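Local coordinates for protein Pcdhgc3 (Mus musculus, PDB 4ZI8) that probably mediates calcium-dependent cell adhesion between neurons, this chain comprising three extracellular cadherin domains of the longer membrane protein, at residues B[28-33]-B[81-86]; B[167-172]-B[190-195]; B[266-271]-B[315-320]. All coordinates share one frame; numbering follows the deposited sequence.

Contact 1 of 3, residues B[28-33]-B[81-86]. With CA (calcium ion), chain P; CA (calcium ion), chain O.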
loop_
_atom_site.group_PDB
_atom_site.type_symbol
_atom_site.label_atom_id
_atom_site.label_comp_id
_atom_site.label_asym_id
_atom_site.label_seq_id
_atom_site.Cartn_x
_atom_site.Cartn_y
_atom_site.Cartn_z
ATOM N N LEU B 28 -7.192 -35.187 34.998
ATOM C CA LEU B 28 -6.398 -34.221 34.257
ATOM C C LEU B 28 -5.460 -34.902 33.284
ATOM O O LEU B 28 -4.884 -35.965 33.603
ATOM C CB LEU B 28 -5.579 -33.363 35.222
ATOM C CG LEU B 28 -6.306 -32.461 36.214
ATOM C CD1 LEU B 28 -5.288 -31.697 37.076
ATOM C CD2 LEU B 28 -7.253 -31.514 35.481
ATOM N N GLU B 29 -5.243 -34.294 32.112
ATOM C CA GLU B 29 -4.201 -34.812 31.236
ATOM C C GLU B 29 -2.833 -34.724 31.902
ATOM O O GLU B 29 -2.627 -33.986 32.865
ATOM C CB GLU B 29 -4.168 -34.045 29.892
ATOM C CG GLU B 29 -4.012 -32.507 30.076
ATOM C CD GLU B 29 -3.539 -31.787 28.815
ATOM O OE1 GLU B 29 -2.822 -32.381 27.977
ATOM O OE2 GLU B 29 -3.912 -30.619 28.654
ATOM N N GLU B 30 -1.888 -35.466 31.349
ATOM C CA GLU B 30 -0.480 -35.334 31.637
ATOM C C GLU B 30 -0.162 -35.808 33.057
ATOM O O GLU B 30 0.818 -35.396 33.638
ATOM C CB GLU B 30 -0.012 -33.874 31.401
ATOM C CG GLU B 30 -0.341 -33.356 30.015
ATOM C CD GLU B 30 0.585 -33.852 28.910
ATOM O OE1 GLU B 30 1.459 -34.736 29.141
ATOM O OE2 GLU B 30 0.450 -33.328 27.773
ATOM N N ARG B 31 -0.971 -36.708 33.611
ATOM C CA ARG B 31 -0.605 -37.295 34.910
ATOM C C ARG B 31 0.594 -38.204 34.774
ATOM O O ARG B 31 0.811 -38.793 33.715
ATOM C CB ARG B 31 -1.762 -38.077 35.524
ATOM C CG ARG B 31 -2.985 -37.260 35.939
ATOM C CD ARG B 31 -2.650 -35.995 36.735
ATOM N NE ARG B 31 -2.355 -34.882 35.827
ATOM C CZ ARG B 31 -1.986 -33.673 36.228
ATOM N NH1 ARG B 31 -1.872 -33.428 37.520
ATOM N NH2 ARG B 31 -1.723 -32.713 35.337
ATOM N N GLU B 32 1.349 -38.335 35.859
ATOM C CA GLU B 32 2.492 -39.230 35.907
ATOM C C GLU B 32 2.072 -40.696 35.796
ATOM O O GLU B 32 0.936 -41.060 36.112
ATOM C CB GLU B 32 3.276 -39.016 37.203
ATOM C CG GLU B 32 3.915 -37.621 37.313
ATOM C CD GLU B 32 5.098 -37.559 38.293
ATOM O OE1 GLU B 32 5.250 -38.476 39.143
ATOM O OE2 GLU B 32 5.878 -36.583 38.206
ATOM N N ARG B 33 3.000 -41.535 35.354
ATOM C CA ARG B 33 2.722 -42.952 35.249
ATOM C C ARG B 33 2.484 -43.508 36.644
ATOM O O ARG B 33 3.216 -43.202 37.570
ATOM C CB ARG B 33 3.864 -43.684 34.557
ATOM C CG ARG B 33 3.454 -45.036 34.076
ATOM C CD ARG B 33 4.525 -45.725 33.257
ATOM N NE ARG B 33 3.991 -46.960 32.685
ATOM C CZ ARG B 33 4.726 -48.008 32.334
ATOM N NH1 ARG B 33 6.043 -47.981 32.495
ATOM N NH2 ARG B 33 4.142 -49.082 31.824
ATOM N N ARG B 81 1.664 -41.608 28.563
ATOM C CA ARG B 81 1.344 -40.192 28.519
ATOM C C ARG B 81 -0.012 -39.942 27.887
ATOM O O ARG B 81 -0.317 -40.434 26.795
ATOM C CB ARG B 81 2.409 -39.431 27.762
ATOM C CG ARG B 81 2.030 -37.996 27.538
ATOM C CD ARG B 81 3.217 -37.165 27.048
ATOM N NE ARG B 81 2.831 -35.757 26.943
ATOM C CZ ARG B 81 3.362 -34.893 26.085
ATOM N NH1 ARG B 81 4.320 -35.273 25.260
ATOM N NH2 ARG B 81 2.931 -33.635 26.071
ATOM N N LEU B 82 -0.833 -39.175 28.587
ATOM C CA LEU B 82 -2.143 -38.765 28.090
ATOM C C LEU B 82 -2.057 -37.281 27.796
ATOM O O LEU B 82 -2.219 -36.463 28.708
ATOM C CB LEU B 82 -3.248 -39.044 29.112
ATOM C CG LEU B 82 -3.575 -40.527 29.324
ATOM C CD1 LEU B 82 -4.072 -40.736 30.748
ATOM C CD2 LEU B 82 -4.638 -40.916 28.331
ATOM N N ASP B 83 -1.744 -36.946 26.546
ATOM C CA ASP B 83 -1.658 -35.556 26.111
ATOM C C ASP B 83 -2.933 -35.241 25.387
ATOM O O ASP B 83 -3.140 -35.707 24.254
ATOM C CB ASP B 83 -0.441 -35.350 25.207
ATOM C CG ASP B 83 -0.418 -33.992 24.550
ATOM O OD1 ASP B 83 -1.026 -33.020 25.061
ATOM O OD2 ASP B 83 0.255 -33.904 23.506
ATOM N N ARG B 84 -3.815 -34.504 26.055
ATOM C CA ARG B 84 -5.102 -34.158 25.479
ATOM C C ARG B 84 -4.906 -33.483 24.108
ATOM O O ARG B 84 -5.718 -33.683 23.216
ATOM C CB ARG B 84 -5.908 -33.257 26.445
ATOM C CG ARG B 84 -7.414 -33.097 26.118
ATOM C CD ARG B 84 -7.914 -31.684 26.425
ATOM N NE ARG B 84 -7.196 -30.710 25.613
ATOM C CZ ARG B 84 -7.444 -30.483 24.330
ATOM N NH1 ARG B 84 -8.429 -31.115 23.709
ATOM N NH2 ARG B 84 -6.710 -29.621 23.667
ATOM N N GLU B 85 -3.832 -32.709 23.916
ATOM C CA GLU B 85 -3.680 -32.009 22.648
ATOM C C GLU B 85 -3.518 -33.000 21.508
ATOM O O GLU B 85 -4.119 -32.828 20.443
ATOM C CB GLU B 85 -2.491 -31.015 22.685
ATOM C CG GLU B 85 -2.857 -29.682 23.338
ATOM C CD GLU B 85 -3.094 -29.815 24.842
ATOM O OE1 GLU B 85 -2.217 -30.348 25.540
ATOM O OE2 GLU B 85 -4.146 -29.384 25.348
ATOM N N GLU B 86 -2.713 -34.031 21.725
ATOM C CA GLU B 86 -2.524 -35.086 20.738
ATOM C C GLU B 86 -3.770 -35.924 20.549
ATOM O O GLU B 86 -4.089 -36.341 19.439
ATOM C CB GLU B 86 -1.392 -36.014 21.146
ATOM C CG GLU B 86 -1.056 -37.039 20.074
ATOM C CD GLU B 86 -0.069 -38.071 20.575
ATOM O OE1 GLU B 86 0.052 -38.245 21.807
ATOM O OE2 GLU B 86 0.595 -38.704 19.746
HETATM CA CA CA P . -0.874 -31.646 26.806
HETATM CA CA CA O . -3.603 -28.751 27.412
HETATM O O HOH W 1 -0.463 -38.959 31.423
HETATM O O HOH W 2 0.988 -30.642 25.649
#

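Contact 2 of 3, residues B[167-172]-B[190-195]. With CA (calcium ion), chain R; CA (calcium ion), chain Q.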
loop_
_atom_site.group_PDB
_atom_site.type_symbol
_atom_site.label_atom_id
_atom_site.label_comp_id
_atom_site.label_asym_id
_atom_site.label_seq_id
_atom_site.Cartn_x
_atom_site.Cartn_y
_atom_site.Cartn_z
ATOM N N ASN B 167 3.611 2.363 21.471
ATOM C CA ASN B 167 4.231 3.011 20.320
ATOM C C ASN B 167 3.407 4.223 19.935
ATOM O O ASN B 167 2.282 4.377 20.390
ATOM C CB ASN B 167 4.347 2.039 19.147
ATOM C CG ASN B 167 3.035 1.841 18.428
ATOM O OD1 ASN B 167 2.762 2.492 17.413
ATOM N ND2 ASN B 167 2.196 0.956 18.958
ATOM N N GLU B 168 3.931 5.087 19.084
ATOM C CA GLU B 168 3.208 6.331 18.846
ATOM C C GLU B 168 2.401 6.359 17.550
ATOM O O GLU B 168 1.756 7.368 17.273
ATOM C CB GLU B 168 4.173 7.522 18.883
ATOM C CG GLU B 168 5.018 7.681 17.676
ATOM C CD GLU B 168 5.858 8.974 17.705
ATOM O OE1 GLU B 168 7.073 8.894 17.997
ATOM O OE2 GLU B 168 5.298 10.064 17.434
ATOM N N TYR B 169 2.391 5.276 16.773
ATOM C CA TYR B 169 1.737 5.304 15.460
ATOM C C TYR B 169 0.536 4.381 15.283
ATOM O O TYR B 169 -0.384 4.691 14.501
ATOM C CB TYR B 169 2.730 4.941 14.362
ATOM C CG TYR B 169 3.978 5.796 14.330
ATOM C CD1 TYR B 169 3.970 7.070 13.759
ATOM C CD2 TYR B 169 5.161 5.317 14.863
ATOM C CE1 TYR B 169 5.111 7.834 13.733
ATOM C CE2 TYR B 169 6.298 6.067 14.842
ATOM C CZ TYR B 169 6.276 7.321 14.282
ATOM O OH TYR B 169 7.442 8.044 14.287
ATOM N N PHE B 170 0.573 3.237 15.961
ATOM C CA PHE B 170 -0.365 2.140 15.711
ATOM C C PHE B 170 -1.182 1.747 16.942
ATOM O O PHE B 170 -0.635 1.556 18.040
ATOM C CB PHE B 170 0.392 0.905 15.235
ATOM C CG PHE B 170 1.127 1.076 13.932
ATOM C CD1 PHE B 170 0.456 0.979 12.725
ATOM C CD2 PHE B 170 2.491 1.282 13.917
ATOM C CE1 PHE B 170 1.119 1.110 11.536
ATOM C CE2 PHE B 170 3.162 1.429 12.728
ATOM C CZ PHE B 170 2.476 1.330 11.532
ATOM N N ALA B 171 -2.491 1.604 16.770
ATOM C CA ALA B 171 -3.294 0.897 17.772
ATOM C C ALA B 171 -3.468 -0.549 17.318
ATOM O O ALA B 171 -3.156 -0.883 16.170
ATOM C CB ALA B 171 -4.645 1.570 17.985
ATOM N N LEU B 172 -3.936 -1.405 18.224
ATOM C CA LEU B 172 -4.177 -2.816 17.912
ATOM C C LEU B 172 -5.660 -3.118 17.940
ATOM O O LEU B 172 -6.358 -2.678 18.850
ATOM C CB LEU B 172 -3.461 -3.732 18.902
ATOM C CG LEU B 172 -3.257 -5.173 18.403
ATOM C CD1 LEU B 172 -2.259 -5.182 17.248
ATOM C CD2 LEU B 172 -2.782 -6.119 19.517
ATOM N N ARG B 190 -1.586 7.486 13.708
ATOM C CA ARG B 190 -0.885 8.714 13.365
ATOM C C ARG B 190 0.011 8.410 12.174
ATOM O O ARG B 190 0.649 7.366 12.128
ATOM C CB ARG B 190 -0.080 9.240 14.566
ATOM C CG ARG B 190 -0.927 9.342 15.867
ATOM C CD ARG B 190 -0.188 9.928 17.082
ATOM N NE ARG B 190 0.613 11.124 16.786
ATOM C CZ ARG B 190 1.936 11.127 16.719
ATOM N NH1 ARG B 190 2.614 10.009 16.920
ATOM N NH2 ARG B 190 2.581 12.242 16.465
ATOM N N ALA B 191 0.030 9.301 11.200
ATOM C CA ALA B 191 0.851 9.142 9.999
ATOM C C ALA B 191 2.303 8.833 10.322
ATOM O O ALA B 191 2.859 9.384 11.281
ATOM C CB ALA B 191 0.783 10.387 9.160
ATOM N N LEU B 192 2.902 7.936 9.539
ATOM C CA LEU B 192 4.337 7.694 9.617
ATOM C C LEU B 192 5.060 8.863 8.965
ATOM O O LEU B 192 4.467 9.605 8.179
ATOM C CB LEU B 192 4.724 6.391 8.923
ATOM C CG LEU B 192 4.055 5.130 9.454
ATOM C CD1 LEU B 192 4.386 3.961 8.544
ATOM C CD2 LEU B 192 4.522 4.864 10.877
ATOM N N ASP B 193 6.347 9.005 9.269
ATOM C CA ASP B 193 7.144 10.090 8.728
ATOM C C ASP B 193 8.562 9.600 8.542
ATOM O O ASP B 193 9.295 9.479 9.507
ATOM C CB ASP B 193 7.118 11.310 9.635
ATOM C CG ASP B 193 7.910 12.484 9.057
ATOM O OD1 ASP B 193 8.336 12.425 7.887
ATOM O OD2 ASP B 193 8.102 13.486 9.765
ATOM N N TRP B 194 8.949 9.322 7.289
ATOM C CA TRP B 194 10.261 8.753 6.991
ATOM C C TRP B 194 11.387 9.656 7.451
ATOM O O TRP B 194 12.436 9.160 7.910
ATOM C CB TRP B 194 10.432 8.478 5.488
ATOM C CG TRP B 194 11.742 7.787 5.183
ATOM C CD1 TRP B 194 11.955 6.434 5.058
ATOM C CD2 TRP B 194 13.019 8.411 4.987
ATOM N NE1 TRP B 194 13.284 6.189 4.790
ATOM C CE2 TRP B 194 13.957 7.381 4.753
ATOM C CE3 TRP B 194 13.460 9.742 5.002
ATOM C CZ2 TRP B 194 15.301 7.636 4.517
ATOM C CZ3 TRP B 194 14.800 10.000 4.761
ATOM C CH2 TRP B 194 15.709 8.942 4.537
ATOM N N GLU B 195 11.159 10.961 7.324
ATOM C CA GLU B 195 12.181 11.938 7.650
ATOM C C GLU B 195 12.500 11.919 9.131
ATOM O O GLU B 195 13.611 12.242 9.516
ATOM C CB GLU B 195 11.760 13.347 7.222
ATOM C CG GLU B 195 11.935 13.632 5.728
ATOM C CD GLU B 195 10.891 12.950 4.861
ATOM O OE1 GLU B 195 9.785 12.695 5.365
ATOM O OE2 GLU B 195 11.165 12.666 3.671
HETATM CA CA CA R . 7.653 12.941 5.766
HETATM CA CA CA Q . 9.676 11.965 2.492
HETATM O O HOH W 3 5.816 13.498 6.925
HETATM O O HOH W 4 8.306 15.296 5.839
#

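Contact 3 of 3, residues B[266-271]-B[315-320]. With CA (calcium ion), chain S.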
loop_
_atom_site.group_PDB
_atom_site.type_symbol
_atom_site.label_atom_id
_atom_site.label_comp_id
_atom_site.label_asym_id
_atom_site.label_seq_id
_atom_site.Cartn_x
_atom_site.Cartn_y
_atom_site.Cartn_z
ATOM N N ASN B 266 13.673 11.015 -4.678
ATOM C CA ASN B 266 12.782 11.993 -4.095
ATOM C C ASN B 266 13.549 13.197 -3.550
ATOM O O ASN B 266 12.984 14.259 -3.328
ATOM C CB ASN B 266 11.963 11.372 -2.974
ATOM C CG ASN B 266 10.972 10.315 -3.458
ATOM O OD1 ASN B 266 10.437 10.385 -4.569
ATOM N ND2 ASN B 266 10.703 9.332 -2.596
ATOM N N GLY B 267 14.834 13.009 -3.298
ATOM C CA GLY B 267 15.647 14.057 -2.722
ATOM C C GLY B 267 16.772 14.479 -3.645
ATOM O O GLY B 267 17.592 15.316 -3.283
ATOM N N GLU B 268 16.840 13.880 -4.831
ATOM C CA GLU B 268 17.933 14.182 -5.749
ATOM C C GLU B 268 17.586 15.357 -6.642
ATOM O O GLU B 268 16.602 15.324 -7.374
ATOM C CB GLU B 268 18.260 12.976 -6.603
ATOM C CG GLU B 268 19.379 13.229 -7.590
ATOM C CD GLU B 268 19.778 11.967 -8.317
ATOM O OE1 GLU B 268 19.267 10.885 -7.938
ATOM O OE2 GLU B 268 20.597 12.052 -9.255
ATOM N N ILE B 269 18.419 16.383 -6.622
ATOM C CA ILE B 269 18.036 17.647 -7.241
ATOM C C ILE B 269 18.603 17.860 -8.637
ATOM O O ILE B 269 19.790 17.546 -8.915
ATOM C CB ILE B 269 18.435 18.790 -6.322
ATOM C CG1 ILE B 269 17.379 18.885 -5.224
ATOM C CG2 ILE B 269 18.529 20.121 -7.094
ATOM C CD1 ILE B 269 17.926 19.370 -3.937
ATOM N N VAL B 270 17.716 18.332 -9.516
ATOM C CA VAL B 270 18.060 18.734 -10.875
ATOM C C VAL B 270 17.895 20.248 -11.041
ATOM O O VAL B 270 16.830 20.789 -10.730
ATOM C CB VAL B 270 17.170 18.052 -11.917
ATOM C CG1 VAL B 270 17.524 18.562 -13.338
ATOM C CG2 VAL B 270 17.286 16.562 -11.828
ATOM N N TYR B 271 18.932 20.920 -11.537
ATOM C CA TYR B 271 18.863 22.366 -11.747
ATOM C C TYR B 271 18.587 22.675 -13.206
ATOM O O TYR B 271 19.176 22.068 -14.079
ATOM C CB TYR B 271 20.166 23.047 -11.320
ATOM C CG TYR B 271 20.498 22.853 -9.868
ATOM C CD1 TYR B 271 19.831 23.584 -8.889
ATOM C CD2 TYR B 271 21.469 21.935 -9.465
ATOM C CE1 TYR B 271 20.114 23.409 -7.554
ATOM C CE2 TYR B 271 21.769 21.753 -8.114
ATOM C CZ TYR B 271 21.083 22.499 -7.165
ATOM O OH TYR B 271 21.349 22.352 -5.826
ATOM N N LYS B 315 14.320 21.014 -9.050
ATOM C CA LYS B 315 13.260 20.018 -8.914
ATOM C C LYS B 315 13.892 18.680 -8.575
ATOM O O LYS B 315 14.997 18.377 -9.044
ATOM C CB LYS B 315 12.417 19.905 -10.196
ATOM C CG LYS B 315 11.257 20.923 -10.280
ATOM C CD LYS B 315 10.109 20.465 -11.185
ATOM C CE LYS B 315 8.890 21.413 -11.066
ATOM N NZ LYS B 315 7.795 21.192 -12.073
ATOM N N ASP B 316 13.216 17.890 -7.751
ATOM C CA ASP B 316 13.764 16.580 -7.406
ATOM C C ASP B 316 13.340 15.594 -8.485
ATOM O O ASP B 316 12.650 15.982 -9.434
ATOM C CB ASP B 316 13.336 16.110 -6.001
ATOM C CG ASP B 316 11.839 16.093 -5.802
ATOM O OD1 ASP B 316 11.118 15.514 -6.644
ATOM O OD2 ASP B 316 11.376 16.668 -4.790
ATOM N N LYS B 317 13.761 14.333 -8.356
ATOM C CA LYS B 317 13.398 13.297 -9.323
ATOM C C LYS B 317 12.272 12.389 -8.814
ATOM O O LYS B 317 12.118 11.262 -9.281
ATOM C CB LYS B 317 14.625 12.455 -9.672
ATOM C CG LYS B 317 15.764 13.259 -10.296
ATOM C CD LYS B 317 16.973 12.384 -10.564
ATOM C CE LYS B 317 18.058 13.154 -11.282
ATOM N NZ LYS B 317 19.172 12.324 -11.866
ATOM N N GLY B 318 11.488 12.877 -7.856
ATOM C CA GLY B 318 10.409 12.091 -7.289
ATOM C C GLY B 318 9.055 12.401 -7.903
ATOM O O GLY B 318 8.959 13.241 -8.801
ATOM N N ALA B 319 8.011 11.742 -7.400
ATOM C CA ALA B 319 6.660 11.923 -7.899
ATOM C C ALA B 319 6.132 13.286 -7.501
ATOM O O ALA B 319 6.424 13.766 -6.403
ATOM C CB ALA B 319 5.738 10.828 -7.374
ATOM N N ASN B 320 5.359 13.901 -8.400
ATOM C CA ASN B 320 4.752 15.198 -8.142
ATOM C C ASN B 320 5.750 16.214 -7.618
ATOM O O ASN B 320 5.535 16.805 -6.554
ATOM C CB ASN B 320 3.597 15.054 -7.145
ATOM C CG ASN B 320 2.738 16.313 -7.058
ATOM O OD1 ASN B 320 2.704 17.116 -7.990
ATOM N ND2 ASN B 320 2.050 16.491 -5.929
HETATM CA CA CA S . 11.669 15.908 -2.537
HETATM O O HOH W 5 8.265 9.537 -5.688
#

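Contact 1 of 3, residues B[28-33]-B[81-86]
Glu29 and Glu30 reach the 81-86 segment by different torsions. In Glu29, CG stands between the backbone N and the carbonyl carbon (chi1 55°) and the chain then runs extended; Glu30 bends at chi2 (-78°), which turns its carboxylate back to Arg81 and a calcium ion. Arg81 grips that carboxylate side-on, NE to Glu30 OE1 at 2.8 Å on its syn lone pair and NH2 to Glu30 OE2 at 3.0 Å. The same Glu30 OE2 also binds the calcium. Glu29 bridges two calcium ions, OE1 at 2.4 Å from the one held by Glu30 and OE2 at 2.3 Å from a second, and OE1 also accepts from Arg84 N, which comes from above the carboxylate plane. Asp83 OD1 binds the first calcium at 2.2 Å and N-caps the helix by accepting from Glu85 N; Glu85 binds both ions, through OE1 and OE2. Glu30 N donates to Leu82 O (2.8 Å). With a water on the first ion, Asp117, Ile118, Asp120 and Asp153 complete the two sites, as at cadherin interdomain junctions. The contact joins the loop after strand 24-28 to the start of helix 84-88, with Glu29 and Arg84 packed on Val115 of strand 107-116.

Contact 2 of 3, residues B[167-172]-B[190-195]
Leu192 CD2 sits over one face of the Tyr169 ring as a CH-pi contact, 3.9 Å from the ring centroid and 23° off the normal, while CG of the neighbouring Glu168 lies over the centre of the opposite face. Arg190 O is at the ring edge, in its plane. The same Leu192 methyl approaches the Phe170 ring obliquely, 4.1 Å from Phe170 CE2. The Glu168 carboxylate and Arg190 guanidinium are nearly coplanar, 16° apart. Arg190 NH1 makes the salt bridge to Glu168 OE2 at 2.7 Å, on the anti lone pair, and also donates to Glu168 O at 2.8 Å, from above the carbonyl plane. The arginine bends at chi3 (45°), which brings the NH1 edge of the guanidinium to Glu168 O. Arg196 gives Glu168 OE1 a second salt bridge. One backbone hydrogen bond, Arg190 N to Tyr169 O, 3.1 Å, joins the segments. Asn167 OD1 accepts from Tyr169 N (an Asx turn) and from Phe170 N, together an Asx motif just before strand 170-176. At the domain junction, Asp193 OD1 binds one calcium ion and Glu195 bridges it to a second; Glu136 is a ligand of both. Tyr169 OH bonds to Glu197, the Tyr169 side chain touches Val200 of strand 199-208, and Leu192 rests on Val224 of strand 215-225, so the contact ties the start of strand 170-176 to the loop between strands 182-188 and 199-208.

Contact 3 of 3, residues B[266-271]-B[315-320]
A calcium ion links the two segments through unlike ligands: the backbone carbonyl Asn266 O at 2.2 Å and the carboxylate oxygen Asp316 OD2 at 2.4 Å. These two oxygens, both acceptors, lie close together and the shared ion holds them there. A chi1 of 55° tucks the Asp316 carboxylate in over its own backbone, directing OD2 to the metal, while OD1 accepts from Gly318 N in an Asx turn. The ion's coordination is completed by Asn228, Asn230, Asp260 and Asp262. Asn266 OD1 lies 3.2 Å from Gly318 CA; a water bridges the same oxygen to Ala319 N. Asn266 ND2 instead bonds to Asp226, a ligand of a neighbouring calcium site.

Beyond the metal, strands 269-273 and 307-316 pair antiparallel in a four-stranded sheet of the cadherin beta-sandwich. Val270 and Lys315 form a hydrogen-bonded pair, with Val270 N to Lys315 O at 2.8 Å and Lys315 N to Val270 O at 3.0 Å, both bonds having N-H...O angles of 167°. Nearer the metal, Asp316 CA makes a CA-H...O contact to Glu268 O.

On the surface, the extended Lys317 chain crosses Val270 at about a right angle, its CE 3.5 Å from Val270 CG2. Its NZ then reaches Glu268 OE2 at 3.0 Å in a salt bridge, meeting the carboxylate from above its plane. Asn320 meets Arg177 of the second subunit through a hydrogen bond.

The three contacts follow one another along the chain, each in a different cadherin domain. Contacts 1 and 2 are partly buried; contact 3 lies at the surface. Contact 1 joins a loop to the start of helix 84-88, contact 2 the start of strand 170-176 to a loop. Both contribute carboxylates to paired calcium ions, but in contact 1 these are bound from both segments, whereas in contact 2 only 190-195 reaches the metal and the segments meet through aromatic, aliphatic and salt-bridge contacts. Contact 3 combines true strand pairing with a calcium bound from both sides. Contacts 2 and 3, about 7 Å apart at nearest atoms, flank one junction, while contact 1, about 24 Å from contact 2 at nearest atoms, serves the preceding one.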